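Local coordinates for protein DTDP-4-dehydrorhamnose reductase, rfbD ortholog (Clostridium acetobutylicum, PDB 1VL0) that probably reduces dTDP-6-deoxy-L-lyxo-4-hexulose to dTDP-L-rhamnose and binds a nicotinamide adenine dinucleotide cofactor, at residues Met13-Ile17 against Phe58-Pro64; Ala98-Tyr102 against Val148-Pro153. All blocks are in the same frame, centred on the assembly; numbering follows the deposited sequence.

Interaction 1 of 2, residues Met13-Ile17 against Phe58-Pro64; sequences MKILI and FFNEKKP
K14 and L16 of strand 13-18 meet the C-terminal end of helix 52-62 and the turn that follows it. This is part of the Rossmann fold. Helix 52-62 is the crossover between parallel strands 37-42 and 66-69, and it packs over strand 13-18, which lies between them. The axes of strand 13-17 and helix 58-62 approach to 11.4 Å and run nearly antiparallel, at 157°.

The apolar part centres on L16. Its CG is anti to the backbone N (chi1 171°), which carries the two methyls out toward the helix. CD1 meets F58 at CE1, 3.7 Å away. CD2 meets F59 at CZ, 3.6 Å away. CD1 is the nearer branch to F58, and CD2 touches both rings. L16 CB rests on P64 CB at 4.1 Å, next to the backbone. F59 also packs on V67 and on helix 83-104, so it joins two helices to the sheet. Within the helix, the aliphatic chain of K62 lies over one face of the F58 ring, with CD over the ring centre.

The polar part is one hydrogen bond, from a partly exposed lysine. K63 leaves the helix with positive phi. P64 then leads the chain toward strand 66-69, with its CA 4.9 Å from K14 CA. The K14 chain passes beside this turn and bends at chi3 (-81°). The ammonium lies at the C-terminal end of the helix, where a positive charge would probably be favoured. K14 NZ donates to K62 O at 2.8 Å, in the carbonyl plane.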
HETATM    1  N   MSE A  13      -2.414 -24.955  18.283  1.00 57.86           N
HETATM    2  CA  MSE A  13      -2.719 -23.961  17.269  1.00 58.80           C
HETATM    3  C   MSE A  13      -4.166 -24.078  16.801  1.00 50.81           C
HETATM    4  O   MSE A  13      -4.633 -25.162  16.456  1.00 48.31           O
HETATM    5  CB  MSE A  13      -1.789 -24.113  16.070  1.00 56.22           C
HETATM    6  CG  MSE A  13      -1.403 -22.789  15.453  1.00 65.75           C
HETATM    7 SE   MSE A  13      -0.975 -23.022  13.589  1.00 85.20          SE
HETATM    8  CE  MSE A  13      -0.009 -24.752  13.639  1.00 79.24           C
ATOM      9  N   LYS A  14      -4.847 -22.941  16.762  1.00 44.49           N
ATOM     10  CA  LYS A  14      -6.227 -22.878  16.384  1.00 43.83           C
ATOM     11  C   LYS A  14      -6.340 -22.208  14.992  1.00 40.78           C
ATOM     12  O   LYS A  14      -5.971 -21.055  14.802  1.00 37.15           O
ATOM     13  CB  LYS A  14      -6.965 -22.116  17.462  1.00 44.62           C
ATOM     14  CG  LYS A  14      -8.417 -22.477  17.609  1.00 51.44           C
ATOM     15  CD  LYS A  14      -9.118 -21.537  18.597  1.00 53.07           C
ATOM     16  CE  LYS A  14      -8.911 -21.886  20.071  1.00 61.86           C
ATOM     17  NZ  LYS A  14     -10.085 -21.377  20.852  1.00 60.25           N
ATOM     18  N   ILE A  15      -6.880 -22.957  14.042  1.00 39.03           N
ATOM     19  CA  ILE A  15      -7.057 -22.517  12.689  1.00 41.21           C
ATOM     20  C   ILE A  15      -8.526 -22.416  12.319  1.00 39.84           C
ATOM     21  O   ILE A  15      -9.197 -23.419  12.207  1.00 39.84           O
ATOM     22  CB  ILE A  15      -6.349 -23.466  11.731  1.00 40.73           C
ATOM     23  CG1 ILE A  15      -4.840 -23.479  12.051  1.00 43.18           C
ATOM     24  CG2 ILE A  15      -6.555 -22.996  10.286  1.00 44.60           C
ATOM     25  CD1 ILE A  15      -4.023 -24.444  11.243  1.00 44.44           C
ATOM     26  N   LEU A  16      -8.987 -21.197  12.090  1.00 36.97           N
ATOM     27  CA  LEU A  16     -10.301 -20.958  11.531  1.00 36.69           C
ATOM     28  C   LEU A  16     -10.234 -21.039  10.035  1.00 35.57           C
ATOM     29  O   LEU A  16      -9.380 -20.375   9.401  1.00 35.95           O
ATOM     30  CB  LEU A  16     -10.809 -19.585  11.946  1.00 37.19           C
ATOM     31  CG  LEU A  16     -12.081 -19.069  11.281  1.00 39.11           C
ATOM     32  CD1 LEU A  16     -13.315 -19.921  11.652  1.00 36.87           C
ATOM     33  CD2 LEU A  16     -12.318 -17.618  11.695  1.00 40.46           C
ATOM     34  N   ILE A  17     -11.131 -21.836   9.451  1.00 33.83           N
ATOM     35  CA  ILE A  17     -11.285 -21.890   8.009  1.00 36.26           C
ATOM     36  C   ILE A  17     -12.640 -21.349   7.656  1.00 35.87           C
ATOM     37  O   ILE A  17     -13.651 -21.847   8.165  1.00 34.31           O
ATOM     38  CB  ILE A  17     -11.143 -23.335   7.470  1.00 35.34           C
ATOM     39  CG1 ILE A  17      -9.806 -23.926   7.887  1.00 38.87           C
ATOM     40  CG2 ILE A  17     -11.279 -23.359   5.911  1.00 35.70           C
ATOM     41  CD1 ILE A  17      -9.753 -25.448   7.709  1.00 42.13           C
ATOM     42  N   PHE A  58     -16.943 -13.276  16.844  1.00 36.61           N
ATOM     43  CA  PHE A  58     -16.437 -14.638  16.662  1.00 37.76           C
ATOM     44  C   PHE A  58     -14.941 -14.693  16.996  1.00 36.74           C
ATOM     45  O   PHE A  58     -14.484 -15.521  17.787  1.00 36.06           O
ATOM     46  CB  PHE A  58     -16.677 -15.082  15.211  1.00 39.10           C
ATOM     47  CG  PHE A  58     -16.461 -16.542  14.979  1.00 41.79           C
ATOM     48  CD1 PHE A  58     -15.170 -17.039  14.783  1.00 42.96           C
ATOM     49  CD2 PHE A  58     -17.549 -17.431  14.953  1.00 40.16           C
ATOM     50  CE1 PHE A  58     -14.954 -18.385  14.556  1.00 42.65           C
ATOM     51  CE2 PHE A  58     -17.343 -18.776  14.718  1.00 45.62           C
ATOM     52  CZ  PHE A  58     -16.047 -19.257  14.521  1.00 40.92           C
ATOM     53  N   PHE A  59     -14.176 -13.791  16.393  1.00 36.35           N
ATOM     54  CA  PHE A  59     -12.731 -13.751  16.683  1.00 34.88           C
ATOM     55  C   PHE A  59     -12.412 -13.447  18.145  1.00 35.21           C
ATOM     56  O   PHE A  59     -11.510 -14.032  18.720  1.00 37.41           O
ATOM     57  CB  PHE A  59     -12.063 -12.731  15.799  1.00 34.14           C
ATOM     58  CG  PHE A  59     -11.687 -13.273  14.444  1.00 30.52           C
ATOM     59  CD1 PHE A  59     -12.654 -13.560  13.501  1.00 33.05           C
ATOM     60  CD2 PHE A  59     -10.365 -13.511  14.122  1.00 33.96           C
ATOM     61  CE1 PHE A  59     -12.280 -14.032  12.211  1.00 37.33           C
ATOM     62  CE2 PHE A  59     -10.011 -14.040  12.893  1.00 34.11           C
ATOM     63  CZ  PHE A  59     -10.970 -14.281  11.941  1.00 30.76           C
ATOM     64  N   ASN A  60     -13.147 -12.514  18.740  1.00 35.94           N
ATOM     65  CA  ASN A  60     -12.901 -12.142  20.134  1.00 39.57           C
ATOM     66  C   ASN A  60     -13.191 -13.303  21.087  1.00 40.01           C
ATOM     67  O   ASN A  60     -12.504 -13.423  22.090  1.00 43.02           O
ATOM     68  CB  ASN A  60     -13.702 -10.906  20.546  1.00 40.24           C
ATOM     69  CG  ASN A  60     -13.240  -9.632  19.827  1.00 44.14           C
ATOM     70  OD1 ASN A  60     -12.152  -9.565  19.276  1.00 44.22           O
ATOM     71  ND2 ASN A  60     -14.073  -8.610  19.860  1.00 38.57           N
ATOM     72  N   GLU A  61     -14.164 -14.145  20.741  1.00 40.94           N
ATOM     73  CA  GLU A  61     -14.543 -15.302  21.568  1.00 46.20           C
ATOM     74  C   GLU A  61     -13.653 -16.514  21.292  1.00 44.48           C
ATOM     75  O   GLU A  61     -13.175 -17.152  22.237  1.00 45.04           O
ATOM     76  CB  GLU A  61     -16.037 -15.655  21.364  1.00 47.18           C
ATOM     77  CG  GLU A  61     -16.961 -14.527  21.846  1.00 56.28           C
ATOM     78  CD  GLU A  61     -18.478 -14.773  21.674  1.00 58.06           C
ATOM     79  OE1 GLU A  61     -18.903 -15.688  20.912  1.00 71.27           O
ATOM     80  OE2 GLU A  61     -19.250 -13.997  22.300  1.00 67.43           O
ATOM     81  N   LYS A  62     -13.404 -16.819  20.014  1.00 41.96           N
ATOM     82  CA  LYS A  62     -12.649 -18.014  19.653  1.00 42.48           C
ATOM     83  C   LYS A  62     -11.132 -17.824  19.676  1.00 42.97           C
ATOM     84  O   LYS A  62     -10.386 -18.790  19.823  1.00 42.56           O
ATOM     85  CB  LYS A  62     -13.063 -18.535  18.272  1.00 43.26           C
ATOM     86  CG  LYS A  62     -14.220 -19.524  18.286  1.00 49.54           C
ATOM     87  CD  LYS A  62     -15.537 -18.860  18.571  1.00 52.85           C
ATOM     88  CE  LYS A  62     -16.698 -19.871  18.487  1.00 57.28           C
ATOM     89  NZ  LYS A  62     -17.933 -19.304  19.132  1.00 61.25           N
ATOM     90  N   LYS A  63     -10.677 -16.595  19.440  1.00 43.24           N
ATOM     91  CA  LYS A  63      -9.258 -16.280  19.375  1.00 42.71           C
ATOM     92  C   LYS A  63      -8.395 -17.259  18.540  1.00 40.52           C
ATOM     93  O   LYS A  63      -7.401 -17.812  19.017  1.00 37.53           O
ATOM     94  CB  LYS A  63      -8.724 -16.114  20.799  1.00 43.82           C
ATOM     95  CG  LYS A  63      -9.568 -15.077  21.547  1.00 48.88           C
ATOM     96  CD  LYS A  63      -8.861 -14.392  22.708  1.00 56.39           C
ATOM     97  CE  LYS A  63      -9.117 -15.071  24.025  1.00 71.85           C
ATOM     98  NZ  LYS A  63     -10.567 -15.272  24.333  1.00 80.40           N
ATOM     99  N   PRO A  64      -8.721 -17.444  17.270  1.00 38.53           N
ATOM    100  CA  PRO A  64      -7.873 -18.295  16.429  1.00 37.94           C
ATOM    101  C   PRO A  64      -6.464 -17.728  16.315  1.00 36.59           C
ATOM    102  O   PRO A  64      -6.233 -16.546  16.617  1.00 36.61           O
ATOM    103  CB  PRO A  64      -8.585 -18.270  15.065  1.00 38.05           C
ATOM    104  CG  PRO A  64      -9.357 -16.987  15.078  1.00 41.02           C
ATOM    105  CD  PRO A  64      -9.822 -16.821  16.521  1.00 38.71           C
TER

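Interaction 2 of 2, residues Ala98-Tyr102 against Val148-Pro153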
ATOM      1  N   ALA A  98      -9.396  -9.857   8.121  1.00 30.48           N
ATOM      2  CA  ALA A  98      -8.048  -9.344   8.329  1.00 31.04           C
ATOM      3  C   ALA A  98      -7.937  -8.470   9.580  1.00 29.62           C
ATOM      4  O   ALA A  98      -7.011  -8.657  10.413  1.00 33.84           O
ATOM      5  CB  ALA A  98      -7.557  -8.602   7.086  1.00 30.61           C
ATOM      6  N   ALA A  99      -8.900  -7.562   9.756  1.00 29.07           N
ATOM      7  CA  ALA A  99      -8.922  -6.671  10.903  1.00 29.68           C
ATOM      8  C   ALA A  99      -9.260  -7.401  12.196  1.00 30.56           C
ATOM      9  O   ALA A  99      -8.655  -7.117  13.226  1.00 31.65           O
ATOM     10  CB  ALA A  99      -9.931  -5.590  10.704  1.00 32.69           C
ATOM     11  N   ALA A 100     -10.215  -8.317  12.119  1.00 32.89           N
ATOM     12  CA  ALA A 100     -10.641  -9.093  13.297  1.00 33.33           C
ATOM     13  C   ALA A 100      -9.474  -9.967  13.726  1.00 32.91           C
ATOM     14  O   ALA A 100      -9.208 -10.106  14.880  1.00 34.04           O
ATOM     15  CB  ALA A 100     -11.854  -9.918  12.966  1.00 34.74           C
ATOM     16  N   ALA A 101      -8.799 -10.584  12.763  1.00 34.24           N
ATOM     17  CA  ALA A 101      -7.567 -11.321  13.027  1.00 33.13           C
ATOM     18  C   ALA A 101      -6.543 -10.447  13.724  1.00 33.24           C
ATOM     19  O   ALA A 101      -6.030 -10.812  14.780  1.00 33.73           O
ATOM     20  CB  ALA A 101      -6.991 -11.920  11.736  1.00 33.27           C
ATOM     21  N   TYR A 102      -6.213  -9.314  13.131  1.00 32.26           N
ATOM     22  CA  TYR A 102      -5.295  -8.360  13.746  1.00 31.52           C
ATOM     23  C   TYR A 102      -5.589  -8.044  15.212  1.00 33.36           C
ATOM     24  O   TYR A 102      -4.697  -7.990  16.027  1.00 33.97           O
ATOM     25  CB  TYR A 102      -5.230  -7.061  12.942  1.00 32.32           C
ATOM     26  CG  TYR A 102      -4.204  -6.096  13.487  1.00 30.26           C
ATOM     27  CD1 TYR A 102      -2.862  -6.266  13.221  1.00 28.67           C
ATOM     28  CD2 TYR A 102      -4.582  -5.029  14.323  1.00 31.16           C
ATOM     29  CE1 TYR A 102      -1.910  -5.396  13.744  1.00 33.67           C
ATOM     30  CE2 TYR A 102      -3.640  -4.171  14.875  1.00 30.71           C
ATOM     31  CZ  TYR A 102      -2.296  -4.355  14.579  1.00 32.85           C
ATOM     32  OH  TYR A 102      -1.312  -3.530  15.078  1.00 34.05           O
ATOM     33  N   VAL A 148      -6.662  -6.834   2.949  1.00 31.70           N
ATOM     34  CA  VAL A 148      -5.956  -7.776   3.813  1.00 34.61           C
ATOM     35  C   VAL A 148      -4.557  -7.214   4.176  1.00 33.94           C
ATOM     36  O   VAL A 148      -4.190  -7.155   5.324  1.00 33.94           O
ATOM     37  CB  VAL A 148      -5.873  -9.169   3.156  1.00 32.73           C
ATOM     38  CG1 VAL A 148      -4.916 -10.045   3.876  1.00 38.24           C
ATOM     39  CG2 VAL A 148      -7.236  -9.825   3.135  1.00 32.67           C
ATOM     40  N   LYS A 149      -3.801  -6.779   3.185  1.00 31.82           N
ATOM     41  CA  LYS A 149      -2.494  -6.274   3.426  1.00 33.89           C
ATOM     42  C   LYS A 149      -2.519  -4.982   4.248  1.00 37.00           C
ATOM     43  O   LYS A 149      -1.615  -4.714   5.040  1.00 39.42           O
ATOM     44  CB  LYS A 149      -1.798  -5.995   2.111  1.00 35.19           C
ATOM     45  CG  LYS A 149      -1.599  -7.199   1.261  1.00 38.94           C
ATOM     46  CD  LYS A 149      -0.583  -6.923   0.145  1.00 40.75           C
ATOM     47  CE  LYS A 149      -1.245  -6.258  -1.003  1.00 43.39           C
ATOM     48  NZ  LYS A 149      -0.260  -6.070  -2.102  1.00 57.28           N
ATOM     49  N   ALA A 150      -3.549  -4.160   4.064  1.00 36.35           N
ATOM     50  CA  ALA A 150      -3.599  -2.862   4.756  1.00 33.19           C
ATOM     51  C   ALA A 150      -3.931  -3.047   6.206  1.00 30.93           C
ATOM     52  O   ALA A 150      -3.471  -2.300   7.037  1.00 31.03           O
ATOM     53  CB  ALA A 150      -4.651  -1.972   4.135  1.00 34.65           C
ATOM     54  N   LEU A 151      -4.740  -4.053   6.499  1.00 28.90           N
ATOM     55  CA  LEU A 151      -5.282  -4.224   7.847  1.00 28.67           C
ATOM     56  C   LEU A 151      -4.585  -5.240   8.761  1.00 29.36           C
ATOM     57  O   LEU A 151      -4.934  -5.341   9.922  1.00 30.80           O
ATOM     58  CB  LEU A 151      -6.745  -4.586   7.722  1.00 28.58           C
ATOM     59  CG  LEU A 151      -7.623  -3.471   7.145  1.00 31.11           C
ATOM     60  CD1 LEU A 151      -8.939  -4.037   6.728  1.00 31.11           C
ATOM     61  CD2 LEU A 151      -7.793  -2.306   8.146  1.00 34.65           C
ATOM     62  N   ASN A 152      -3.642  -6.020   8.228  1.00 32.47           N
ATOM     63  CA  ASN A 152      -2.945  -7.056   8.980  1.00 30.72           C
ATOM     64  C   ASN A 152      -1.541  -7.323   8.385  1.00 31.32           C
ATOM     65  O   ASN A 152      -1.448  -7.903   7.312  1.00 31.45           O
ATOM     66  CB  ASN A 152      -3.804  -8.361   9.036  1.00 32.38           C
ATOM     67  CG  ASN A 152      -3.335  -9.346  10.101  1.00 36.72           C
ATOM     68  OD1 ASN A 152      -2.156  -9.346  10.476  1.00 32.63           O
ATOM     69  ND2 ASN A 152      -4.254 -10.176  10.609  1.00 31.48           N
ATOM     70  N   PRO A 153      -0.468  -6.926   9.089  1.00 30.54           N
ATOM     71  CA  PRO A 153       0.913  -7.223   8.644  1.00 30.92           C
ATOM     72  C   PRO A 153       1.342  -8.700   8.573  1.00 30.58           C
ATOM     73  O   PRO A 153       2.365  -8.971   7.931  1.00 31.06           O
ATOM     74  CB  PRO A 153       1.790  -6.503   9.681  1.00 29.40           C
ATOM     75  CG  PRO A 153       0.911  -5.471  10.259  1.00 33.25           C
ATOM     76  CD  PRO A 153      -0.452  -6.137  10.330  1.00 29.91           C
TER
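A98 on helix 83-104 is a small bump against the last turn of helix 136-151. Its CB fills the notch lined by V148 and L151. It sits 3.7 Å from V148 CA, so it presses on the backbone itself. V148 CG2 and L151 CB border the same methyl, each 4.1 Å from A98 CB. The short alanine side chains let the two helices come close, with A98 CA and V148 CA 5.2 Å apart. L151 CD1 reaches loosely toward A99 CB.

The other half of the contact follows the helix end. N152 leaves the helical path and sends its amide back against helix 83-104, between A98 and Y102. A101 CB lies 3.4 Å from N152 ND2. Y102 CB sits against L151 O at 3.5 Å, and its CG, anti to the backbone N (chi1 -175°), carries the ring on to P153 CD. Y102 also packs on Y102 of the second and third subunits, so this end of the contact adjoins the trimer interface.

N152 ND2 donates to A98 O at 3.2 Å, on a lone pair in the carbonyl plane. The bond is bent, at 137° at the hydrogen. ND2 also bonds A106 O, and OD1 accepts from K154 N. A98 O still takes the helical bond from Y102 N. The buried amide therefore has partners on both its atoms, which should fix its rotation and tie the end of helix 136-151 to the last turns of helix 83-104 and the residues after it.

Interactions 1 and 2 follow each other along the chain, with centres 14 Å apart. Helices 52-62, 83-104 and 136-151 pack side by side on one face of the Rossmann sheet. F59 joins the two contacts directly. Its CD2 lies 3.6 Å from A101 N, and its CG lies 3.7 Å from A100 CB. Neither contact is at the cofactor. The side chain of L16 is about 9 Å from the bound 1,4-dihydronicotinamide adenine dinucleotide, and that of V148 about 11 Å. I49, which binds NADH, lies about 7 Å from L16 and about 9 Å from V148, side chain to side chain. Both contacts are packing near the cofactor site but not part of it.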